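Local coordinates for putative cell surface protein (Streptococcus pyogenes, PDB 4OFQ) that probably mediates adhesion at the streptococcal cell surface as an antigen I/II-family protein, whose C-terminal region is built of beta sandwiches and binds calcium, at residues 18-23 and 39-44; 65-70 and 169-174; 81-86 and 152-157; 97-102 and 126-131. One frame throughout, in Å; residues are numbered along the deposited sequence.

Contact 1 of 4, residues 18-23 and 39-44; sequences KTIVDD and LTYVAK
Lys18 lies over one face of the Tyr41 ring, and this is the dense side of the strand pair. Its chain runs extended to CD, which lies 3.6 Å from Tyr41 CB, and the bend at chi3 (72°) swings CE and NZ over the ring face, NZ 4.0 Å from the Tyr41 centroid. That nitrogen is no free ammonium: it is covalently joined to CG of Asn168, so an isopeptide amide rather than a cation covers the ring, and it also hydrogen-bonds Asp68 OD2. On the same side, Ile20 CB meets Tyr41 CD1 obliquely at 3.7 Å, and Ile20 CD1 reaches Leu39 CD2 at 3.9 Å. These side chains face strands 164-174 and 177-188 of the opposing sheet, in the interior of a beta sandwich; lysine-to-asparagine crosslinks of this kind, with a nearby acidic residue, are characteristic of Gram-positive surface adhesins. The other face is looser and partly open to solvent. There Thr19 CG2 stands beside Val42 CB at 4.1 Å, and Val21 CG2 only skirts Val42 CG2 at 4.3 Å. Beyond Val21 N, which bonds Thr40 O, a water takes over, donating to Val21 O (2.8 Å) and accepting from Thr40 N (2.9 Å).

Contact 2 of 4, residues 65-70 and 169-174; sequences IYVDDY and QTYQID. With CA (calcium ion), chain C.
Tyr66 turns its ring toward Thr170 with CG anti to the backbone N (chi1 -160°), and Thr170 answers by holding OG1 between its own N and carbonyl carbon (chi1 65°). The two hydroxyls meet diagonally, between successive non-hydrogen-bonded pairs (Tyr66 with Gln172, Asp68 with Thr170) on one face of an antiparallel pair, in the sheet of the beta sandwich that carries the calcium site. Thr170 OG1 donates to Tyr66 OH over 2.8 Å, while Tyr66 OH has a further, weak hydrogen bond with Lys44 O of the facing sheet. Tyr171 O lies over one face of the Tyr66 ring, 3.4 Å from Tyr66 CD1, and is held there as acceptor of Val67 N.

On the other side of the sheet, the Tyr171 ring presents its edge to two residues of strand 64-70. Val67 CG1 comes to 3.8 Å from Tyr171 CD2, and Asp69 OD2 lies in the ring plane 3.9 Å from Tyr171 CE2. Asp69 runs alongside this ring and brings OD1 to 2.4 Å from the calcium ion, which also binds Tyr70 O, a water, and the backbone oxygens of Val124 and Glu126. The residue's backbone is held in register by Asp69 N bonding Gln169 O (2.7 Å). At the far end Ile65 and Ile173 pair under helix 110-119. On the Tyr66 face, Gln172 NE2 bonds Asp46 O and also donates to the syn lone pair of Asp174 OD2 at 2.8 Å, this acceptor lying in the Gln172 amide plane.

Contact 3 of 4, residues 81-86 and 152-157; sequences VVNSIK and NLSFKL
The carbonyl oxygen of Asn152 receives two consecutive backbone N-H groups: Asn83 N at 2.8 Å, nearly on the line of the C=O bond, and Ser84 N at 3.4 Å, a weak bond. Two residues of strand 80-87 thus face one of strand 149-157, which defines a classic beta bulge. The extra residue, Asn83, takes helix-like backbone angles (phi -72°, psi -40°), and its CB points toward the partner strand.

From that position the Asn83 side chain reaches the partner strand. Its CG stands anti to the carbonyl carbon, and from there ND2 spends its two hydrogens on separate acceptors. One goes to Ser154 OG at 2.9 Å, in the Asn83 amide plane, and the other to Asn152 OD1, also at 2.9 Å but somewhat out of that plane. The two amides are strongly turned against each other, at 72°, so they meet through this single donor rather than as a flat pair. Ser154 OG has a second partner in Thr40 OG1 of strand 38-45, on the far flank of its own strand. The bulge is closed by Asn152 N bonding Ser84 O at 2.9 Å, and Ser84 OG approaches Asn152 CB at 3.5 Å.

The reverse side is apolar and sparser: Val82 CG2 and Leu153 CD2 run alongside at 4.1 Å, facing Met99 and Trp130 of the other sheet. On the partly exposed outer face of the sandwich, then, the two ND2 bonds join the bulge residue to both Asn152 and Ser154, and so limit rotation of the Asn83 amide.

Contact 4 of 4, residues 97-102 and 126-131; sequences LEMRHV and EFYMWV. With CA (calcium ion), chain C.
His101 and Tyr128 form an offset stack, their centroids 4.0 Å apart and their planes only 5° from parallel. The displacement puts Tyr128 OH under the rim of the imidazole and His101 CD2 over the rim of the phenol ring. Next to them on the same face, Met99 lies beside the indole edge of Trp130, its CG 3.6 Å from Trp130 NE1. Met99 CE is modelled only 2.9 Å from Trp130 NE1, implausibly close for a methyl group, so the placement of the end of this exposed chain, and with it the Met-aromatic contact of SD, is doubtful. Trp130 NE1 is buried here without any polar partner.

The opposite face is led by Val102, whose CB stands over the Phe127 ring, 3.9 Å from its centroid. Phe127 folds back under it because its CG lies between the backbone N and carbonyl carbon (chi1 59°), and Val102 CG1 touches Phe127 CZ at 3.6 Å. Farther along this face Arg100 holds Glu98 side-on, NE (2.9 Å) and NH2 both donating to Glu98 OE1 from within the guanidinium plane, a salt bridge along one strand.

A second shell fixes the stacked rings. Tyr70 OH hydrogen-bonds His101 NE2, Gly77 O bonds Tyr128 OH, and the His78 ring meets His101 edge-to-face. Helix 110-119 packs against Phe127, Met129 and Val131. Just before Phe127, whose N bonds Val102 O, Glu126 O coordinates the calcium ion at 2.4 Å. The pair is thus the outer antiparallel margin of one sandwich sheet, with a calcium site of backbone carbonyls, an aspartate and water at its end.

Overall arrangement
Contacts 2 and 4 are neighbours in one sheet, their centres 9 Å apart, joined by Tyr66 O and Trp130 N at 2.8 Å; both supply calcium ligands and share the metal-bound water. Contacts 1 and 3, also 9 Å apart, meet in the facing sheet, where Tyr41 N lies 2.8 Å from Leu153 O. The sheets press together between them: Ile85 CD1 of contact 3 comes to 3.4 Å from Trp130 NE1 of contact 4, and Leu153 CD1 to 3.6 Å from Asp68 OD2 of contact 2. Contact 1 meets contact 2 where Ala43 CB lies 3.5 Å from Tyr66 OH; the nearest side-chain atom of the crosslinked Lys18 is about 9 Å from the calcium.

Contact 1 of 4, residues 18-23 and 39-44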
# COMPACT_ATOMS: atom_id res chain seq x y z
N LYS A 18 -11.05 -14.33 -3.06
CA LYS A 18 -10.33 -13.17 -3.55
C LYS A 18 -8.84 -13.31 -3.21
O LYS A 18 -8.48 -13.98 -2.23
CB LYS A 18 -10.91 -11.87 -2.99
CG LYS A 18 -10.30 -10.60 -3.61
CD LYS A 18 -11.10 -9.35 -3.25
CE LYS A 18 -10.94 -8.92 -1.78
NZ LYS A 18 -11.65 -7.62 -1.54
N THR A 19 -7.99 -12.72 -4.04
CA THR A 19 -6.57 -12.60 -3.73
C THR A 19 -6.12 -11.19 -4.10
O THR A 19 -6.85 -10.45 -4.76
CB THR A 19 -5.74 -13.65 -4.47
OG1 THR A 19 -4.39 -13.63 -3.98
CG2 THR A 19 -5.75 -13.37 -5.96
N ILE A 20 -4.95 -10.79 -3.63
CA ILE A 20 -4.37 -9.51 -4.00
C ILE A 20 -3.04 -9.84 -4.66
O ILE A 20 -2.32 -10.75 -4.20
CB ILE A 20 -4.18 -8.58 -2.76
CG1 ILE A 20 -3.52 -7.26 -3.17
CG2 ILE A 20 -3.36 -9.28 -1.65
CD1 ILE A 20 -3.43 -6.26 -2.03
N VAL A 21 -2.69 -9.14 -5.73
CA VAL A 21 -1.54 -9.52 -6.54
C VAL A 21 -0.57 -8.36 -6.75
O VAL A 21 -0.98 -7.20 -6.78
CB VAL A 21 -1.97 -10.08 -7.91
CG1 VAL A 21 -2.80 -11.36 -7.72
CG2 VAL A 21 -2.77 -9.04 -8.68
N ASP A 22 0.71 -8.68 -6.90
CA ASP A 22 1.68 -7.62 -7.16
C ASP A 22 1.77 -7.33 -8.65
O ASP A 22 0.96 -7.85 -9.44
CB ASP A 22 3.06 -7.92 -6.55
CG ASP A 22 3.74 -9.13 -7.18
OD1 ASP A 22 3.30 -9.65 -8.22
OD2 ASP A 22 4.77 -9.56 -6.60
N ASP A 23 2.77 -6.53 -9.02
CA ASP A 23 2.97 -6.11 -10.41
C ASP A 23 3.41 -7.25 -11.31
O ASP A 23 3.42 -7.11 -12.53
CB ASP A 23 3.95 -4.92 -10.49
CG ASP A 23 5.32 -5.24 -9.88
OD1 ASP A 23 5.43 -6.16 -9.04
OD2 ASP A 23 6.29 -4.54 -10.23
N LEU A 39 -3.99 -1.27 -4.41
CA LEU A 39 -4.30 -2.65 -4.11
C LEU A 39 -5.12 -3.26 -5.25
O LEU A 39 -6.25 -2.85 -5.49
CB LEU A 39 -5.09 -2.76 -2.80
CG LEU A 39 -4.45 -1.98 -1.65
CD1 LEU A 39 -5.24 -2.18 -0.38
CD2 LEU A 39 -3.02 -2.47 -1.48
N THR A 40 -4.55 -4.26 -5.91
CA THR A 40 -5.25 -4.92 -7.01
C THR A 40 -5.68 -6.32 -6.62
O THR A 40 -4.83 -7.18 -6.37
CB THR A 40 -4.40 -4.95 -8.28
OG1 THR A 40 -4.19 -3.60 -8.73
CG2 THR A 40 -5.13 -5.73 -9.40
N TYR A 41 -6.99 -6.52 -6.56
CA TYR A 41 -7.57 -7.79 -6.18
C TYR A 41 -8.12 -8.51 -7.40
O TYR A 41 -8.61 -7.88 -8.35
CB TYR A 41 -8.72 -7.57 -5.20
CG TYR A 41 -8.35 -6.91 -3.89
CD1 TYR A 41 -7.79 -7.66 -2.85
CD2 TYR A 41 -8.61 -5.56 -3.68
CE1 TYR A 41 -7.47 -7.05 -1.64
CE2 TYR A 41 -8.30 -4.96 -2.48
CZ TYR A 41 -7.73 -5.71 -1.46
OH TYR A 41 -7.41 -5.10 -0.28
N VAL A 42 -8.06 -9.84 -7.35
CA VAL A 42 -8.72 -10.67 -8.35
C VAL A 42 -9.71 -11.53 -7.58
O VAL A 42 -9.33 -12.29 -6.69
CB VAL A 42 -7.69 -11.55 -9.09
CG1 VAL A 42 -8.37 -12.40 -10.18
CG2 VAL A 42 -6.57 -10.69 -9.69
N ALA A 43 -11.00 -11.37 -7.89
CA ALA A 43 -12.04 -12.04 -7.14
C ALA A 43 -12.77 -13.01 -8.05
O ALA A 43 -12.99 -12.70 -9.24
CB ALA A 43 -13.03 -11.02 -6.57
N LYS A 44 -13.12 -14.17 -7.51
CA LYS A 44 -13.86 -15.17 -8.27
C LYS A 44 -15.29 -15.32 -7.76
O LYS A 44 -15.52 -15.41 -6.55
CB LYS A 44 -13.17 -16.54 -8.21
CG LYS A 44 -13.99 -17.66 -8.88
CD LYS A 44 -13.26 -19.00 -8.89
CE LYS A 44 -13.33 -19.68 -7.54
NZ LYS A 44 -12.72 -21.04 -7.56
O HOH W 1 -1.86 -5.11 -5.14

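Contact 2 of 4, residues 65-70 and 169-174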
# COMPACT_ATOMS: atom_id res chain seq x y z
N ILE A 65 -25.91 -12.19 -7.02
CA ILE A 65 -25.32 -10.99 -6.46
C ILE A 65 -23.89 -11.31 -6.05
O ILE A 65 -23.64 -12.39 -5.51
CB ILE A 65 -26.10 -10.52 -5.21
CG1 ILE A 65 -27.51 -10.05 -5.62
CG2 ILE A 65 -25.32 -9.40 -4.47
CD1 ILE A 65 -28.44 -9.83 -4.46
N TYR A 66 -22.96 -10.39 -6.34
CA TYR A 66 -21.59 -10.53 -5.84
C TYR A 66 -21.28 -9.28 -5.03
O TYR A 66 -21.64 -8.18 -5.45
CB TYR A 66 -20.60 -10.68 -7.00
CG TYR A 66 -19.27 -11.28 -6.57
CD1 TYR A 66 -19.19 -12.61 -6.18
CD2 TYR A 66 -18.10 -10.52 -6.53
CE1 TYR A 66 -17.99 -13.18 -5.77
CE2 TYR A 66 -16.88 -11.08 -6.12
CZ TYR A 66 -16.84 -12.41 -5.75
OH TYR A 66 -15.65 -13.01 -5.34
N VAL A 67 -20.62 -9.44 -3.89
CA VAL A 67 -20.37 -8.31 -2.99
C VAL A 67 -18.88 -8.21 -2.73
O VAL A 67 -18.22 -9.22 -2.50
CB VAL A 67 -21.11 -8.50 -1.62
CG1 VAL A 67 -20.59 -7.52 -0.57
CG2 VAL A 67 -22.62 -8.31 -1.78
N ASP A 68 -18.35 -6.99 -2.78
CA ASP A 68 -17.00 -6.80 -2.31
C ASP A 68 -17.06 -5.91 -1.10
O ASP A 68 -17.41 -4.73 -1.20
CB ASP A 68 -16.09 -6.18 -3.37
CG ASP A 68 -14.65 -6.08 -2.89
OD1 ASP A 68 -14.39 -5.31 -1.94
OD2 ASP A 68 -13.79 -6.77 -3.46
N ASP A 69 -16.73 -6.48 0.05
CA ASP A 69 -16.74 -5.79 1.33
C ASP A 69 -15.31 -5.39 1.67
O ASP A 69 -14.53 -6.18 2.21
CB ASP A 69 -17.33 -6.73 2.40
CG ASP A 69 -17.43 -6.08 3.77
OD1 ASP A 69 -16.87 -4.99 3.97
OD2 ASP A 69 -18.06 -6.69 4.66
N TYR A 70 -14.97 -4.15 1.36
CA TYR A 70 -13.65 -3.61 1.68
C TYR A 70 -13.72 -2.95 3.04
O TYR A 70 -14.79 -2.48 3.45
CB TYR A 70 -13.21 -2.59 0.63
CG TYR A 70 -14.17 -1.41 0.47
CD1 TYR A 70 -15.23 -1.46 -0.43
CD2 TYR A 70 -14.00 -0.25 1.21
CE1 TYR A 70 -16.11 -0.39 -0.57
CE2 TYR A 70 -14.87 0.83 1.07
CZ TYR A 70 -15.92 0.75 0.17
OH TYR A 70 -16.77 1.83 0.03
N GLN A 169 -13.06 -8.66 1.57
CA GLN A 169 -13.73 -9.95 1.56
C GLN A 169 -14.89 -9.89 0.56
O GLN A 169 -15.62 -8.91 0.51
CB GLN A 169 -14.26 -10.29 2.96
CG GLN A 169 -14.84 -11.70 3.09
CD GLN A 169 -15.36 -12.00 4.47
OE1 GLN A 169 -15.50 -11.11 5.31
NE2 GLN A 169 -15.66 -13.27 4.73
N THR A 170 -15.04 -10.93 -0.24
CA THR A 170 -16.22 -11.03 -1.10
C THR A 170 -17.27 -12.00 -0.55
O THR A 170 -16.99 -12.84 0.30
CB THR A 170 -15.83 -11.41 -2.53
OG1 THR A 170 -15.28 -12.73 -2.54
CG2 THR A 170 -14.79 -10.42 -3.07
N TYR A 171 -18.49 -11.83 -1.04
CA TYR A 171 -19.60 -12.71 -0.77
C TYR A 171 -20.31 -12.95 -2.09
O TYR A 171 -20.23 -12.14 -3.01
CB TYR A 171 -20.59 -12.04 0.18
CG TYR A 171 -20.04 -11.68 1.53
CD1 TYR A 171 -19.80 -12.67 2.48
CD2 TYR A 171 -19.79 -10.36 1.89
CE1 TYR A 171 -19.32 -12.34 3.73
CE2 TYR A 171 -19.30 -10.04 3.14
CZ TYR A 171 -19.07 -11.03 4.05
OH TYR A 171 -18.58 -10.73 5.30
N GLN A 172 -21.02 -14.06 -2.16
CA GLN A 172 -21.75 -14.44 -3.36
C GLN A 172 -23.14 -14.87 -2.91
O GLN A 172 -23.27 -15.63 -1.95
CB GLN A 172 -21.00 -15.61 -3.96
CG GLN A 172 -21.53 -16.20 -5.21
CD GLN A 172 -20.57 -17.25 -5.75
OE1 GLN A 172 -19.34 -17.06 -5.70
NE2 GLN A 172 -21.10 -18.35 -6.24
N ILE A 173 -24.18 -14.35 -3.56
CA ILE A 173 -25.55 -14.74 -3.23
C ILE A 173 -26.23 -15.25 -4.49
O ILE A 173 -26.52 -14.48 -5.40
CB ILE A 173 -26.38 -13.57 -2.63
CG1 ILE A 173 -25.64 -12.90 -1.46
CG2 ILE A 173 -27.77 -14.07 -2.19
CD1 ILE A 173 -26.33 -11.64 -0.96
N ASP A 174 -26.47 -16.56 -4.52
CA ASP A 174 -27.04 -17.22 -5.68
C ASP A 174 -28.40 -17.80 -5.28
O ASP A 174 -28.50 -18.51 -4.28
CB ASP A 174 -26.15 -18.38 -6.13
CG ASP A 174 -24.69 -17.98 -6.28
OD1 ASP A 174 -24.43 -16.84 -6.73
OD2 ASP A 174 -23.81 -18.80 -5.95
CA CA C . -17.06 -2.67 4.32
O HOH W 2 -23.68 -14.55 -7.37
O HOH W 3 -16.08 -1.65 6.21

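Contact 3 of 4, residues 81-86 and 152-157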
# COMPACT_ATOMS: atom_id res chain seq x y z
N VAL A 81 -11.29 1.25 -9.31
CA VAL A 81 -11.26 1.14 -10.77
C VAL A 81 -11.56 -0.30 -11.12
O VAL A 81 -10.86 -1.22 -10.65
CB VAL A 81 -9.87 1.51 -11.34
CG1 VAL A 81 -9.81 1.23 -12.87
CG2 VAL A 81 -9.53 2.97 -11.02
N VAL A 82 -12.61 -0.53 -11.90
CA VAL A 82 -12.93 -1.89 -12.31
C VAL A 82 -12.14 -2.18 -13.57
O VAL A 82 -12.47 -1.69 -14.65
CB VAL A 82 -14.44 -2.07 -12.57
CG1 VAL A 82 -14.75 -3.50 -13.02
CG2 VAL A 82 -15.21 -1.76 -11.32
N ASN A 83 -11.08 -2.98 -13.44
CA ASN A 83 -10.24 -3.25 -14.60
C ASN A 83 -10.95 -4.17 -15.60
O ASN A 83 -10.85 -3.97 -16.82
CB ASN A 83 -8.89 -3.81 -14.15
CG ASN A 83 -8.20 -2.88 -13.16
OD1 ASN A 83 -7.98 -1.71 -13.45
ND2 ASN A 83 -7.92 -3.39 -11.97
N SER A 84 -11.65 -5.17 -15.09
CA SER A 84 -12.44 -6.04 -15.95
C SER A 84 -13.36 -6.90 -15.10
O SER A 84 -13.08 -7.15 -13.93
CB SER A 84 -11.51 -6.94 -16.77
OG SER A 84 -10.73 -7.74 -15.90
N ILE A 85 -14.48 -7.31 -15.68
CA ILE A 85 -15.32 -8.35 -15.07
C ILE A 85 -15.66 -9.30 -16.21
O ILE A 85 -16.39 -8.92 -17.14
CB ILE A 85 -16.61 -7.78 -14.47
CG1 ILE A 85 -16.30 -6.65 -13.48
CG2 ILE A 85 -17.38 -8.90 -13.75
CD1 ILE A 85 -17.55 -6.05 -12.84
N LYS A 86 -15.12 -10.51 -16.14
CA LYS A 86 -15.18 -11.42 -17.27
C LYS A 86 -15.60 -12.82 -16.88
O LYS A 86 -15.17 -13.35 -15.85
CB LYS A 86 -13.83 -11.46 -18.00
CG LYS A 86 -13.54 -10.21 -18.81
CD LYS A 86 -12.21 -10.31 -19.56
CE LYS A 86 -12.22 -9.42 -20.81
NZ LYS A 86 -12.70 -8.05 -20.53
N ASN A 152 -11.61 -8.01 -11.61
CA ASN A 152 -10.28 -7.46 -11.39
C ASN A 152 -10.45 -6.00 -10.97
O ASN A 152 -10.87 -5.17 -11.77
CB ASN A 152 -9.47 -7.57 -12.68
CG ASN A 152 -8.00 -7.33 -12.46
OD1 ASN A 152 -7.60 -6.24 -12.05
ND2 ASN A 152 -7.19 -8.33 -12.77
N LEU A 153 -10.13 -5.71 -9.70
CA LEU A 153 -10.53 -4.47 -9.05
C LEU A 153 -9.32 -3.79 -8.42
O LEU A 153 -8.53 -4.46 -7.77
CB LEU A 153 -11.49 -4.80 -7.90
CG LEU A 153 -12.70 -5.68 -8.25
CD1 LEU A 153 -13.54 -6.02 -7.00
CD2 LEU A 153 -13.55 -4.96 -9.30
N SER A 154 -9.17 -2.48 -8.60
CA SER A 154 -8.07 -1.76 -7.94
C SER A 154 -8.58 -0.67 -7.01
O SER A 154 -9.41 0.15 -7.42
CB SER A 154 -7.13 -1.14 -8.98
OG SER A 154 -6.51 -2.15 -9.76
N PHE A 155 -8.07 -0.63 -5.77
CA PHE A 155 -8.42 0.41 -4.80
C PHE A 155 -7.17 1.16 -4.34
O PHE A 155 -6.07 0.59 -4.29
CB PHE A 155 -9.03 -0.20 -3.53
CG PHE A 155 -10.38 -0.86 -3.71
CD1 PHE A 155 -11.55 -0.10 -3.68
CD2 PHE A 155 -10.48 -2.24 -3.81
CE1 PHE A 155 -12.79 -0.72 -3.80
CE2 PHE A 155 -11.72 -2.86 -3.93
CZ PHE A 155 -12.87 -2.10 -3.92
N LYS A 156 -7.36 2.43 -3.96
CA LYS A 156 -6.36 3.17 -3.17
C LYS A 156 -6.78 3.22 -1.69
O LYS A 156 -7.96 3.03 -1.36
CB LYS A 156 -6.25 4.60 -3.68
CG LYS A 156 -6.17 4.73 -5.19
CD LYS A 156 -4.80 4.39 -5.72
CE LYS A 156 -4.77 4.59 -7.24
NZ LYS A 156 -3.41 4.33 -7.84
N LEU A 157 -5.82 3.50 -0.81
CA LEU A 157 -6.09 3.69 0.62
C LEU A 157 -6.55 5.13 0.91
O LEU A 157 -6.21 6.06 0.18
CB LEU A 157 -4.82 3.41 1.42
CG LEU A 157 -4.22 2.00 1.28
CD1 LEU A 157 -2.90 1.89 2.04
CD2 LEU A 157 -5.23 0.98 1.79

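Contact 4 of 4, residues 97-102 and 126-131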
# COMPACT_ATOMS: atom_id res chain seq x y z
N LEU A 97 -24.46 -6.42 -15.38
CA LEU A 97 -24.51 -6.32 -13.93
C LEU A 97 -24.73 -4.88 -13.48
O LEU A 97 -24.06 -3.96 -13.95
CB LEU A 97 -23.18 -6.78 -13.32
CG LEU A 97 -22.70 -8.19 -13.66
CD1 LEU A 97 -21.25 -8.35 -13.23
CD2 LEU A 97 -23.58 -9.22 -12.96
N GLU A 98 -25.65 -4.70 -12.53
CA GLU A 98 -25.80 -3.42 -11.87
C GLU A 98 -24.64 -3.28 -10.90
O GLU A 98 -24.43 -4.16 -10.07
CB GLU A 98 -27.09 -3.37 -11.06
CG GLU A 98 -28.35 -3.60 -11.87
CD GLU A 98 -29.60 -3.22 -11.11
OE1 GLU A 98 -29.53 -3.14 -9.86
OE2 GLU A 98 -30.65 -3.00 -11.76
N MET A 99 -23.89 -2.20 -11.02
CA MET A 99 -22.83 -1.92 -10.05
C MET A 99 -23.33 -0.89 -9.05
O MET A 99 -23.61 0.25 -9.43
CB MET A 99 -21.57 -1.40 -10.74
CG MET A 99 -20.44 -1.11 -9.75
SD MET A 99 -18.86 -0.67 -10.51
CE MET A 99 -18.66 -1.91 -11.75
N ARG A 100 -23.46 -1.28 -7.78
CA ARG A 100 -24.02 -0.39 -6.76
C ARG A 100 -23.02 -0.15 -5.64
O ARG A 100 -22.57 -1.09 -4.98
CB ARG A 100 -25.32 -0.98 -6.18
CG ARG A 100 -26.50 -0.99 -7.15
CD ARG A 100 -27.67 -1.75 -6.52
NE ARG A 100 -28.83 -1.80 -7.39
CZ ARG A 100 -29.94 -1.08 -7.21
NH1 ARG A 100 -30.03 -0.24 -6.18
NH2 ARG A 100 -30.94 -1.20 -8.05
N HIS A 101 -22.67 1.12 -5.43
CA HIS A 101 -21.77 1.45 -4.34
C HIS A 101 -22.67 1.71 -3.15
O HIS A 101 -23.33 2.76 -3.08
CB HIS A 101 -20.91 2.67 -4.67
CG HIS A 101 -19.77 2.88 -3.72
ND1 HIS A 101 -18.98 4.00 -3.73
CD2 HIS A 101 -19.29 2.10 -2.71
CE1 HIS A 101 -18.05 3.91 -2.80
NE2 HIS A 101 -18.22 2.76 -2.16
N VAL A 102 -22.74 0.76 -2.23
CA VAL A 102 -23.64 0.89 -1.08
C VAL A 102 -22.92 1.46 0.14
O VAL A 102 -22.09 0.79 0.75
CB VAL A 102 -24.28 -0.45 -0.73
CG1 VAL A 102 -25.23 -0.28 0.45
CG2 VAL A 102 -25.00 -1.01 -1.95
N GLU A 126 -19.48 0.07 4.35
CA GLU A 126 -19.63 0.27 2.91
C GLU A 126 -19.24 -0.99 2.15
O GLU A 126 -18.37 -1.74 2.57
CB GLU A 126 -18.76 1.43 2.42
CG GLU A 126 -18.95 2.73 3.18
CD GLU A 126 -17.98 3.81 2.76
OE1 GLU A 126 -17.06 3.53 1.94
OE2 GLU A 126 -18.14 4.94 3.25
N PHE A 127 -19.90 -1.21 1.01
CA PHE A 127 -19.51 -2.29 0.14
C PHE A 127 -19.96 -1.99 -1.29
O PHE A 127 -20.75 -1.07 -1.51
CB PHE A 127 -20.09 -3.63 0.64
CG PHE A 127 -21.59 -3.66 0.74
CD1 PHE A 127 -22.23 -3.18 1.87
CD2 PHE A 127 -22.36 -4.22 -0.29
CE1 PHE A 127 -23.64 -3.23 1.97
CE2 PHE A 127 -23.76 -4.29 -0.19
CZ PHE A 127 -24.39 -3.79 0.94
N TYR A 128 -19.40 -2.71 -2.25
CA TYR A 128 -19.95 -2.71 -3.60
C TYR A 128 -20.71 -3.99 -3.81
O TYR A 128 -20.32 -5.04 -3.30
CB TYR A 128 -18.85 -2.68 -4.65
CG TYR A 128 -18.29 -1.31 -4.91
CD1 TYR A 128 -17.18 -0.86 -4.21
CD2 TYR A 128 -18.87 -0.48 -5.86
CE1 TYR A 128 -16.65 0.41 -4.46
CE2 TYR A 128 -18.35 0.78 -6.11
CZ TYR A 128 -17.24 1.21 -5.41
OH TYR A 128 -16.71 2.45 -5.64
N MET A 129 -21.80 -3.90 -4.56
CA MET A 129 -22.49 -5.10 -4.99
C MET A 129 -22.72 -5.07 -6.49
O MET A 129 -22.89 -3.99 -7.07
CB MET A 129 -23.79 -5.34 -4.19
CG MET A 129 -24.88 -4.28 -4.34
SD MET A 129 -26.22 -4.49 -3.13
CE MET A 129 -26.69 -6.20 -3.38
N TRP A 130 -22.65 -6.24 -7.13
CA TRP A 130 -22.96 -6.37 -8.55
C TRP A 130 -24.18 -7.29 -8.67
O TRP A 130 -24.19 -8.40 -8.11
CB TRP A 130 -21.78 -6.95 -9.32
CG TRP A 130 -20.66 -5.99 -9.52
CD1 TRP A 130 -20.46 -5.19 -10.59
CD2 TRP A 130 -19.60 -5.71 -8.59
NE1 TRP A 130 -19.32 -4.44 -10.41
CE2 TRP A 130 -18.77 -4.74 -9.19
CE3 TRP A 130 -19.25 -6.20 -7.33
CZ2 TRP A 130 -17.63 -4.23 -8.56
CZ3 TRP A 130 -18.10 -5.68 -6.70
CH2 TRP A 130 -17.31 -4.72 -7.33
N VAL A 131 -25.22 -6.83 -9.36
CA VAL A 131 -26.48 -7.56 -9.43
C VAL A 131 -26.78 -7.91 -10.88
O VAL A 131 -26.77 -7.03 -11.74
CB VAL A 131 -27.66 -6.72 -8.87
CG1 VAL A 131 -28.99 -7.51 -8.94
CG2 VAL A 131 -27.36 -6.27 -7.44
CA CA C . -17.06 -2.67 4.32
O HOH W 3 -16.08 -1.65 6.21